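Local coordinates for protein putative sugar kinase PH1459 (Pyrococcus horikoshii, PDB 3EWM) that binds ATP and probably transfers its phosphate to a sugar, perhaps fructose, at residues N38-V43 / V48-I53; E67-S70 / D75-G78; T228-P233 / L263-L268; A276-Q281 / S287-D292. All coordinates share one frame; numbering follows the deposited sequence.

Contact 1: residues N38-V43 / V48-I53; sequences NVAVGV and VKSSLI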
loop_
_atom_site.group_PDB
_atom_site.type_symbol
_atom_site.label_atom_id
_atom_site.label_comp_id
_atom_site.label_asym_id
_atom_site.label_seq_id
_atom_site.Cartn_x
_atom_site.Cartn_y
_atom_site.Cartn_z
ATOM N N ASN A 38 -15.019 8.592 6.838
ATOM C CA ASN A 38 -15.362 8.436 8.246
ATOM C C ASN A 38 -16.481 9.382 8.625
ATOM O O ASN A 38 -17.368 9.026 9.389
ATOM C CB ASN A 38 -14.155 8.677 9.162
ATOM C CG ASN A 38 -12.934 7.844 8.778
ATOM O OD1 ASN A 38 -13.041 6.816 8.121
ATOM N ND2 ASN A 38 -11.751 8.313 9.184
ATOM N N VAL A 39 -16.414 10.604 8.107
ATOM C CA VAL A 39 -17.456 11.590 8.353
ATOM C C VAL A 39 -18.767 11.124 7.698
ATOM O O VAL A 39 -19.838 11.223 8.290
ATOM C CB VAL A 39 -17.077 12.981 7.812
ATOM C CG1 VAL A 39 -18.271 13.950 7.965
ATOM C CG2 VAL A 39 -15.872 13.536 8.549
ATOM N N ALA A 40 -18.656 10.598 6.485
ATOM C CA ALA A 40 -19.832 10.113 5.756
ATOM C C ALA A 40 -20.537 9.024 6.547
ATOM O O ALA A 40 -21.762 9.022 6.634
ATOM C CB ALA A 40 -19.444 9.588 4.378
ATOM N N VAL A 41 -19.765 8.102 7.120
ATOM C CA VAL A 41 -20.336 7.054 7.975
ATOM C C VAL A 41 -20.978 7.669 9.235
ATOM O O VAL A 41 -22.095 7.305 9.603
ATOM C CB VAL A 41 -19.273 5.973 8.318
ATOM C CG1 VAL A 41 -19.737 5.049 9.464
ATOM C CG2 VAL A 41 -18.926 5.181 7.068
ATOM N N GLY A 42 -20.291 8.619 9.858
ATOM C CA GLY A 42 -20.844 9.330 11.016
ATOM C C GLY A 42 -22.180 9.979 10.715
ATOM O O GLY A 42 -23.133 9.808 11.466
ATOM N N VAL A 43 -22.247 10.708 9.604
ATOM C CA VAL A 43 -23.494 11.347 9.136
ATOM C C VAL A 43 -24.628 10.336 9.006
ATOM O O VAL A 43 -25.721 10.541 9.544
ATOM C CB VAL A 43 -23.274 12.088 7.820
ATOM C CG1 VAL A 43 -24.598 12.534 7.190
ATOM C CG2 VAL A 43 -22.352 13.291 8.055
ATOM N N VAL A 48 -28.809 10.684 8.902
ATOM C CA VAL A 48 -28.897 11.619 7.782
ATOM C C VAL A 48 -28.360 10.958 6.510
ATOM O O VAL A 48 -27.352 10.265 6.568
ATOM C CB VAL A 48 -28.125 12.923 8.094
ATOM C CG1 VAL A 48 -27.945 13.785 6.859
ATOM C CG2 VAL A 48 -28.834 13.697 9.196
ATOM N N LYS A 49 -29.050 11.164 5.384
ATOM C CA LYS A 49 -28.587 10.675 4.071
ATOM C C LYS A 49 -27.169 11.163 3.792
ATOM O O LYS A 49 -26.888 12.364 3.834
ATOM C CB LYS A 49 -29.502 11.141 2.932
ATOM C CG LYS A 49 -30.767 10.329 2.740
ATOM C CD LYS A 49 -31.635 10.946 1.608
ATOM C CE LYS A 49 -32.501 12.106 2.104
ATOM N NZ LYS A 49 -33.567 12.484 1.107
ATOM N N SER A 50 -26.281 10.214 3.530
ATOM C CA SER A 50 -24.861 10.492 3.386
ATOM C C SER A 50 -24.341 9.847 2.124
ATOM O O SER A 50 -24.596 8.677 1.874
ATOM C CB SER A 50 -24.114 9.933 4.594
ATOM O OG SER A 50 -22.750 10.243 4.524
ATOM N N SER A 51 -23.602 10.618 1.335
ATOM C CA SER A 51 -23.028 10.131 0.089
ATOM C C SER A 51 -21.553 10.443 0.087
ATOM O O SER A 51 -21.128 11.502 0.549
ATOM C CB SER A 51 -23.648 10.838 -1.120
ATOM O OG SER A 51 -24.987 10.464 -1.312
ATOM N N LEU A 52 -20.766 9.520 -0.442
ATOM C CA LEU A 52 -19.349 9.734 -0.549
ATOM C C LEU A 52 -18.928 9.693 -2.002
ATOM O O LEU A 52 -19.249 8.763 -2.740
ATOM C CB LEU A 52 -18.579 8.693 0.273
ATOM C CG LEU A 52 -17.047 8.755 0.172
ATOM C CD1 LEU A 52 -16.494 10.050 0.796
ATOM C CD2 LEU A 52 -16.467 7.522 0.848
ATOM N N ILE A 53 -18.224 10.732 -2.406
ATOM C CA ILE A 53 -17.635 10.785 -3.723
ATOM C C ILE A 53 -16.158 10.539 -3.554
ATOM O O ILE A 53 -15.455 11.282 -2.865
ATOM C CB ILE A 53 -17.894 12.140 -4.400
ATOM C CG1 ILE A 53 -19.383 12.255 -4.754
ATOM C CG2 ILE A 53 -16.965 12.322 -5.658
ATOM C CD1 ILE A 53 -19.876 13.676 -4.728
#
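In the helix-to-strand turn that joins helix 35-45 to strand 49-57 of the large central sheet, Ala40 and Val43 of the last helical turns face Val48 just before the strand and Ser50 within it, as the chain doubles back along them. The two short segments run nearly antiparallel, at 164°, with their axes 7.4 Å apart. Ser50 turns its OG anti to its own N (chi1 -177°) and gives its proton to Ala40 O, with OG to O at 2.6 Å. The hydroxyl meets this carbonyl at a C=O...OG angle of 108°, tilted out of the carbonyl plane. At the turn itself Val48 N donates to Val43 O over 3.2 Å. Between these two bonds lies Val43 CG1, 3.6 Å from Val48 CG1 and 3.7 Å from Ser50 CB. An alanine at Ser50 removes the hydroxyl, and Ala40 O would probably lose its tie to the strand, leaving apolar contact alone at this level. Asn38, earlier on the helix, bonds to Trp286 and Asp247, while one edge of the strand pairs with Ile4 and Ser6 of strand 3-7. A helix laid against the strand that follows it is typical of the alpha/beta Rossmann-like core of the ribokinase fold.

Contact 2: residues E67-S70 / D75-G78; sequences EELS and DTRG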
loop_
_atom_site.group_PDB
_atom_site.type_symbol
_atom_site.label_atom_id
_atom_site.label_comp_id
_atom_site.label_asym_id
_atom_site.label_seq_id
_atom_site.Cartn_x
_atom_site.Cartn_y
_atom_site.Cartn_z
ATOM N N GLU A 67 -18.308 -2.008 0.146
ATOM C CA GLU A 67 -19.186 -2.888 0.937
ATOM C C GLU A 67 -19.348 -2.388 2.362
ATOM O O GLU A 67 -20.457 -2.372 2.879
ATOM C CB GLU A 67 -18.670 -4.323 0.942
ATOM C CG GLU A 67 -18.927 -5.082 -0.372
ATOM C CD GLU A 67 -18.369 -6.504 -0.349
ATOM O OE1 GLU A 67 -17.872 -6.938 0.726
ATOM O OE2 GLU A 67 -18.375 -7.160 -1.423
ATOM N N GLU A 68 -18.249 -1.975 2.988
ATOM C CA GLU A 68 -18.294 -1.463 4.355
ATOM C C GLU A 68 -19.110 -0.180 4.467
ATOM O O GLU A 68 -19.855 0.001 5.426
ATOM C CB GLU A 68 -16.877 -1.255 4.890
ATOM C CG GLU A 68 -16.091 -2.588 5.072
ATOM C CD GLU A 68 -16.855 -3.611 5.903
ATOM O OE1 GLU A 68 -17.075 -3.370 7.102
ATOM O OE2 GLU A 68 -17.256 -4.653 5.349
ATOM N N LEU A 69 -18.926 0.716 3.502
ATOM C CA LEU A 69 -19.740 1.915 3.378
ATOM C C LEU A 69 -21.220 1.577 3.217
ATOM O O LEU A 69 -22.046 2.092 3.946
ATOM C CB LEU A 69 -19.249 2.790 2.224
ATOM C CG LEU A 69 -17.921 3.469 2.561
ATOM C CD1 LEU A 69 -17.382 4.173 1.358
ATOM C CD2 LEU A 69 -18.121 4.422 3.719
ATOM N N SER A 70 -21.527 0.692 2.267
ATOM C CA SER A 70 -22.889 0.184 2.088
ATOM C C SER A 70 -23.478 -0.369 3.390
ATOM O O SER A 70 -24.619 -0.078 3.714
ATOM C CB SER A 70 -22.924 -0.898 1.017
ATOM O OG SER A 70 -24.268 -1.181 0.659
ATOM N N ASP A 75 -24.332 6.077 0.752
ATOM C CA ASP A 75 -24.503 5.985 -0.686
ATOM C C ASP A 75 -23.126 5.872 -1.322
ATOM O O ASP A 75 -22.255 6.715 -1.079
ATOM C CB ASP A 75 -25.253 7.221 -1.175
ATOM C CG ASP A 75 -25.316 7.326 -2.694
ATOM O OD1 ASP A 75 -25.305 6.287 -3.401
ATOM O OD2 ASP A 75 -25.395 8.481 -3.165
ATOM N N THR A 76 -22.921 4.814 -2.107
ATOM C CA THR A 76 -21.594 4.555 -2.695
ATOM C C THR A 76 -21.589 4.722 -4.214
ATOM O O THR A 76 -20.570 4.461 -4.871
ATOM C CB THR A 76 -21.074 3.157 -2.338
ATOM O OG1 THR A 76 -22.049 2.192 -2.723
ATOM C CG2 THR A 76 -20.795 3.039 -0.826
ATOM N N ARG A 77 -22.706 5.198 -4.763
ATOM C CA ARG A 77 -22.852 5.376 -6.208
ATOM C C ARG A 77 -21.794 6.316 -6.778
ATOM O O ARG A 77 -21.325 6.119 -7.906
ATOM C CB ARG A 77 -24.253 5.870 -6.580
ATOM C CG ARG A 77 -25.382 4.817 -6.509
ATOM C CD ARG A 77 -26.756 5.516 -6.636
ATOM N NE ARG A 77 -26.776 6.700 -5.771
ATOM C CZ ARG A 77 -27.515 7.795 -5.953
ATOM N NH1 ARG A 77 -28.368 7.890 -6.974
ATOM N NH2 ARG A 77 -27.391 8.807 -5.097
ATOM N N GLY A 78 -21.414 7.331 -5.999
ATOM C CA GLY A 78 -20.384 8.276 -6.415
ATOM C C GLY A 78 -18.948 7.811 -6.164
ATOM O O GLY A 78 -18.001 8.595 -6.297
#
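Thr76 meets Leu69 and Ser70 near the end of helix 60-71, in the loop that leads to strand 79-82; the segment begins with Asp75. The CB of Asp75 points away from the helix, and the carboxylate serves its own loop: OD1 accepts from Arg77 N at 3.1 Å, an Asx turn, and from Arg77 NE on the opposite face of the carboxylate. OD2 takes Arg77 NH2 at 2.8 Å in a salt bridge, and also Ser51 OG of strand 49-57. At Thr76 the loop touches the helix. CG2, anti to the carbonyl carbon and beside the backbone N, presses on Leu69 CB at 3.4 Å, tighter than usual for two carbons, and lies 4.0 Å from Ser70 N. This is the return from helix 60-71 to edge strand 79-82, part of a right-handed beta-alpha-beta crossover that begins on strand 49-57, next to it and parallel in the sheet. Arg77 then grips Asp75 side-on through NE and NH2, both acceptors lying close to its guanidinium plane. Gly78 bonds through its backbone to Ser54. Back on the helix, Leu69 also packs on Trp286, and Glu67 OE2 forms a salt bridge with Lys23 of the second subunit.

Contact 3: residues T228-P233 / L263-L268; sequences TVVDVP and LDLLKL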
loop_
_atom_site.group_PDB
_atom_site.type_symbol
_atom_site.label_atom_id
_atom_site.label_comp_id
_atom_site.label_asym_id
_atom_site.label_seq_id
_atom_site.Cartn_x
_atom_site.Cartn_y
_atom_site.Cartn_z
ATOM N N THR A 228 -18.320 35.939 17.891
ATOM C CA THR A 228 -18.809 35.058 18.946
ATOM C C THR A 228 -17.949 33.803 19.045
ATOM O O THR A 228 -17.752 33.097 18.055
ATOM C CB THR A 228 -20.276 34.628 18.716
ATOM O OG1 THR A 228 -21.076 35.774 18.398
ATOM C CG2 THR A 228 -20.840 33.927 19.961
ATOM N N VAL A 229 -17.427 33.560 20.245
ATOM C CA VAL A 229 -16.691 32.340 20.556
ATOM C C VAL A 229 -17.470 31.563 21.619
ATOM O O VAL A 229 -17.761 32.100 22.691
ATOM C CB VAL A 229 -15.265 32.664 21.052
ATOM C CG1 VAL A 229 -14.508 31.407 21.417
ATOM C CG2 VAL A 229 -14.505 33.443 20.000
ATOM N N VAL A 230 -17.848 30.325 21.299
ATOM C CA VAL A 230 -18.444 29.407 22.275
ATOM C C VAL A 230 -17.435 28.313 22.596
ATOM O O VAL A 230 -17.100 27.480 21.737
ATOM C CB VAL A 230 -19.774 28.790 21.773
ATOM C CG1 VAL A 230 -20.253 27.657 22.712
ATOM C CG2 VAL A 230 -20.846 29.873 21.624
ATOM N N ASP A 231 -16.919 28.324 23.820
ATOM C CA ASP A 231 -16.020 27.267 24.226
ATOM C C ASP A 231 -16.786 26.089 24.786
ATOM O O ASP A 231 -17.687 26.256 25.609
ATOM C CB ASP A 231 -14.911 27.770 25.164
ATOM C CG ASP A 231 -13.661 28.202 24.393
ATOM O OD1 ASP A 231 -12.617 27.519 24.479
ATOM O OD2 ASP A 231 -13.730 29.200 23.660
ATOM N N VAL A 232 -16.444 24.897 24.302
ATOM C CA VAL A 232 -17.089 23.668 24.740
ATOM C C VAL A 232 -16.032 22.744 25.345
ATOM O O VAL A 232 -15.355 22.013 24.611
ATOM C CB VAL A 232 -17.839 22.955 23.574
ATOM C CG1 VAL A 232 -18.679 21.798 24.112
ATOM C CG2 VAL A 232 -18.742 23.938 22.795
ATOM N N PRO A 233 -15.864 22.781 26.687
ATOM C CA PRO A 233 -14.908 21.858 27.279
ATOM C C PRO A 233 -15.408 20.439 27.146
ATOM O O PRO A 233 -16.617 20.200 27.099
ATOM C CB PRO A 233 -14.851 22.273 28.761
ATOM C CG PRO A 233 -16.060 23.070 29.008
ATOM C CD PRO A 233 -16.502 23.656 27.693
ATOM N N LEU A 263 -27.948 28.616 13.075
ATOM C CA LEU A 263 -26.659 28.236 13.598
ATOM C C LEU A 263 -26.633 28.525 15.091
ATOM O O LEU A 263 -25.976 29.467 15.531
ATOM C CB LEU A 263 -25.590 29.059 12.903
ATOM C CG LEU A 263 -24.329 28.432 12.343
ATOM C CD1 LEU A 263 -24.548 26.995 11.871
ATOM C CD2 LEU A 263 -23.941 29.288 11.184
ATOM N N ASP A 264 -27.358 27.725 15.866
ATOM C CA ASP A 264 -27.361 27.908 17.305
ATOM C C ASP A 264 -26.117 27.249 17.906
ATOM O O ASP A 264 -26.082 26.033 18.055
ATOM C CB ASP A 264 -28.636 27.333 17.918
ATOM C CG ASP A 264 -28.739 27.601 19.416
ATOM O OD1 ASP A 264 -27.750 27.344 20.143
ATOM O OD2 ASP A 264 -29.810 28.058 19.874
ATOM N N LEU A 265 -25.124 28.057 18.278
ATOM C CA LEU A 265 -23.803 27.542 18.677
ATOM C C LEU A 265 -23.812 26.667 19.925
ATOM O O LEU A 265 -23.097 25.659 19.992
ATOM C CB LEU A 265 -22.770 28.673 18.812
ATOM C CG LEU A 265 -22.426 29.455 17.532
ATOM C CD1 LEU A 265 -21.239 30.379 17.742
ATOM C CD2 LEU A 265 -22.174 28.550 16.349
ATOM N N LEU A 266 -24.622 27.055 20.906
ATOM C CA LEU A 266 -24.821 26.253 22.114
ATOM C C LEU A 266 -25.429 24.876 21.848
ATOM O O LEU A 266 -24.914 23.874 22.327
ATOM C CB LEU A 266 -25.653 27.035 23.141
ATOM C CG LEU A 266 -24.906 28.206 23.789
ATOM C CD1 LEU A 266 -25.814 28.890 24.786
ATOM C CD2 LEU A 266 -23.618 27.709 24.486
ATOM N N LYS A 267 -26.503 24.828 21.062
ATOM C CA LYS A 267 -27.169 23.559 20.756
ATOM C C LYS A 267 -26.224 22.682 19.941
ATOM O O LYS A 267 -26.109 21.477 20.176
ATOM C CB LYS A 267 -28.465 23.797 19.974
ATOM C CG LYS A 267 -29.598 24.381 20.812
ATOM C CD LYS A 267 -30.789 24.717 19.921
ATOM C CE LYS A 267 -31.813 25.571 20.665
ATOM N NZ LYS A 267 -32.490 24.795 21.729
ATOM N N LEU A 268 -25.550 23.316 18.994
ATOM C CA LEU A 268 -24.611 22.643 18.129
ATOM C C LEU A 268 -23.413 22.139 18.945
ATOM O O LEU A 268 -23.040 20.979 18.843
ATOM C CB LEU A 268 -24.181 23.615 17.047
ATOM C CG LEU A 268 -23.228 23.146 15.967
ATOM C CD1 LEU A 268 -23.796 21.939 15.241
ATOM C CD2 LEU A 268 -23.045 24.352 15.022
#
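Thr228 opens the edge strand of the central sheet and turns its side chain to the start of helix 265-279, where its CG2 stands 4.2 Å from Leu265 CD1, a loose touch at the margin. Val229 faces the other way, over Arg222 and Ile224 of the neighbouring strand 220-225. Val230 carries the contact. Its two methyls divide between successive leucines of the first helical turn: CG2, beside the backbone N, reaches Leu265 CB at 3.6 Å and Leu265 CD1 at 3.9 Å, whereas CG1, anti to that N (chi1 170°), meets Leu266 CD2 at 3.8 Å. The valine meets Leu265 at a slant and Leu266 at about a right angle, fitting like a wedge with one methyl on each. Asp231 takes its partner within the sheet, OD2 forming a salt bridge with Arg222 NE. At the end of the strand Pro233 O receives a weak hydrogen bond from Asn273 ND2, further along the same helix.

The helix start is fixed by Asp264, an N-cap whose OD1 accepts from Lys267 N at 3.0 Å, the donor standing above the carboxylate plane. Leu265 also packs on Leu211 and Lys225, which places the turn against the outer strands of the sheet. Between the two segments the contact is wholly apolar, so the helix start is seated on the edge strand by the fit of aliphatic groups, while the cap's hydrogen bond stays within the helix start.

Contact 4: residues A276-Q281 / S287-D292; sequences AALSTQ and STPRKD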
loop_
_atom_site.group_PDB
_atom_site.type_symbol
_atom_site.label_atom_id
_atom_site.label_comp_id
_atom_site.label_asym_id
_atom_site.label_seq_id
_atom_site.Cartn_x
_atom_site.Cartn_y
_atom_site.Cartn_z
ATOM N N ALA A 276 -18.918 13.393 20.076
ATOM C CA ALA A 276 -17.492 13.147 20.270
ATOM C C ALA A 276 -17.230 12.344 21.540
ATOM O O ALA A 276 -16.488 11.362 21.503
ATOM C CB ALA A 276 -16.677 14.448 20.286
ATOM N N ALA A 277 -17.849 12.757 22.646
ATOM C CA ALA A 277 -17.658 12.072 23.928
ATOM C C ALA A 277 -18.034 10.602 23.786
ATOM O O ALA A 277 -17.253 9.706 24.132
ATOM C CB ALA A 277 -18.503 12.737 25.020
ATOM N N LEU A 278 -19.228 10.367 23.244
ATOM C CA LEU A 278 -19.725 9.003 23.054
ATOM C C LEU A 278 -18.884 8.219 22.048
ATOM O O LEU A 278 -18.745 7.008 22.181
ATOM C CB LEU A 278 -21.202 8.988 22.648
ATOM C CG LEU A 278 -22.310 9.396 23.635
ATOM C CD1 LEU A 278 -23.654 9.002 23.047
ATOM C CD2 LEU A 278 -22.136 8.801 25.025
ATOM N N SER A 279 -18.299 8.907 21.065
ATOM C CA SER A 279 -17.432 8.229 20.087
ATOM C C SER A 279 -16.217 7.583 20.733
ATOM O O SER A 279 -15.657 6.619 20.188
ATOM C CB SER A 279 -16.966 9.169 18.966
ATOM O OG SER A 279 -15.960 10.049 19.409
ATOM N N THR A 280 -15.802 8.116 21.882
ATOM C CA THR A 280 -14.607 7.610 22.552
ATOM C C THR A 280 -14.796 6.213 23.125
ATOM O O THR A 280 -13.823 5.584 23.524
ATOM C CB THR A 280 -14.104 8.518 23.680
ATOM O OG1 THR A 280 -15.010 8.447 24.792
ATOM C CG2 THR A 280 -13.940 9.967 23.205
ATOM N N GLN A 281 -16.040 5.748 23.174
ATOM C CA GLN A 281 -16.369 4.454 23.750
ATOM C C GLN A 281 -16.373 3.362 22.678
ATOM O O GLN A 281 -16.579 2.197 22.989
ATOM C CB GLN A 281 -17.724 4.523 24.457
ATOM C CG GLN A 281 -17.787 5.611 25.501
ATOM C CD GLN A 281 -16.681 5.469 26.530
ATOM O OE1 GLN A 281 -15.721 6.246 26.551
ATOM N NE2 GLN A 281 -16.794 4.464 27.368
ATOM N N SER A 287 -16.267 5.775 14.687
ATOM C CA SER A 287 -16.635 5.647 16.078
ATOM C C SER A 287 -17.896 6.451 16.430
ATOM O O SER A 287 -18.338 6.421 17.575
ATOM C CB SER A 287 -15.452 6.056 16.956
ATOM O OG SER A 287 -15.274 7.443 16.883
ATOM N N THR A 288 -18.490 7.130 15.452
ATOM C CA THR A 288 -19.681 7.946 15.708
ATOM C C THR A 288 -20.773 7.046 16.291
ATOM O O THR A 288 -21.062 6.007 15.721
ATOM C CB THR A 288 -20.233 8.579 14.421
ATOM O OG1 THR A 288 -19.215 9.365 13.802
ATOM C CG2 THR A 288 -21.477 9.449 14.714
ATOM N N PRO A 289 -21.367 7.443 17.424
ATOM C CA PRO A 289 -22.495 6.680 17.957
ATOM C C PRO A 289 -23.713 6.769 17.043
ATOM O O PRO A 289 -23.844 7.704 16.259
ATOM C CB PRO A 289 -22.773 7.355 19.294
ATOM C CG PRO A 289 -22.278 8.782 19.093
ATOM C CD PRO A 289 -21.024 8.586 18.294
ATOM N N ARG A 290 -24.592 5.789 17.157
ATOM C CA ARG A 290 -25.807 5.770 16.370
ATOM C C ARG A 290 -26.852 6.717 16.950
ATOM O O ARG A 290 -26.885 6.965 18.168
ATOM C CB ARG A 290 -26.344 4.341 16.282
ATOM C CG ARG A 290 -25.281 3.366 15.783
ATOM C CD ARG A 290 -25.857 2.150 15.114
ATOM N NE ARG A 290 -24.980 1.762 14.013
ATOM C CZ ARG A 290 -25.139 2.148 12.746
ATOM N NH1 ARG A 290 -26.158 2.923 12.379
ATOM N NH2 ARG A 290 -24.270 1.747 11.836
ATOM N N LYS A 291 -27.687 7.250 16.061
ATOM C CA LYS A 291 -28.834 8.053 16.426
ATOM C C LYS A 291 -29.607 7.436 17.605
ATOM O O LYS A 291 -29.942 8.138 18.569
ATOM C CB LYS A 291 -29.750 8.217 15.206
ATOM C CG LYS A 291 -31.040 8.920 15.506
ATOM C CD LYS A 291 -31.725 9.376 14.244
ATOM C CE LYS A 291 -33.035 10.049 14.576
ATOM N NZ LYS A 291 -33.575 10.828 13.432
ATOM N N ASP A 292 -29.860 6.131 17.539
ATOM C CA ASP A 292 -30.662 5.456 18.570
ATOM C C ASP A 292 -30.011 5.549 19.960
ATOM O O ASP A 292 -30.696 5.764 20.952
ATOM C CB ASP A 292 -30.983 4.006 18.178
ATOM C CG ASP A 292 -29.739 3.177 17.878
ATOM O OD1 ASP A 292 -28.905 2.970 18.791
ATOM O OD2 ASP A 292 -29.597 2.707 16.728
HETATM O O HOH W 1 -13.526 8.239 18.873
#
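Leu278 and Ser279, at the C-terminal end of helix 265-279, receive Pro289 and Ser287 from the chain that returns toward helix 291-294. Pro289 lays CG against Leu278 CB at 3.7 Å, the leucine and the ring meeting at about a right angle, while its CD approaches Ser279 N at 3.9 Å. Leu278 sends CG anti to its carbonyl carbon (chi1 -69°), which keeps CD1 near the proline ring as well. Both serines place OG between backbone N and carbonyl carbon. In Ser279 that rotamer (chi1 75°) folds the hydroxyl back onto its own helix, where OG donates to Ala276 O at 2.5 Å; it also receives a hydrogen bond from a water. The same water bonds Ser287 OG at 2.8 Å and so bridges the segments. Ser279 CA meanwhile points its hydrogen at Ser287 O, 3.2 Å away. Were Ser279 an alanine, Ala276 O would probably be left without its hydroxyl donor and the bridging water less firmly anchored. Around this join, Ser279 touches Ala245 and Ala248 of helix 245-259, and Thr288 O accepts from Arg45 and Lys282. Between the two segments the grip thus comes from apolar fit, a CA-H...O contact and a bridging water, without a salt bridge.

Overall arrangement
From the N terminus, the four contacts follow in series, none nested or crossed. Contact 1 closes the short turn from helix 35-45 into strand 49-57; contact 2 closes the next turn, from helix 60-71 toward strand 79-82. These two touch: Leu69 packs on Val41 and Leu52, and Ser50 O accepts a hydrogen bond from Asp75 N, so both helices and the parallel sheet edge form one block. Contact 3 closes a longer excursion that includes helix 245-259, at the opposite edge of the sheet. Contact 4 shares helix 265-279 with it, one at each end, closes the short loop between that helix and helix 291-294, and meets contact 1 where Thr288 packs on Gly42, linking the C-terminal helices to the N-terminal block.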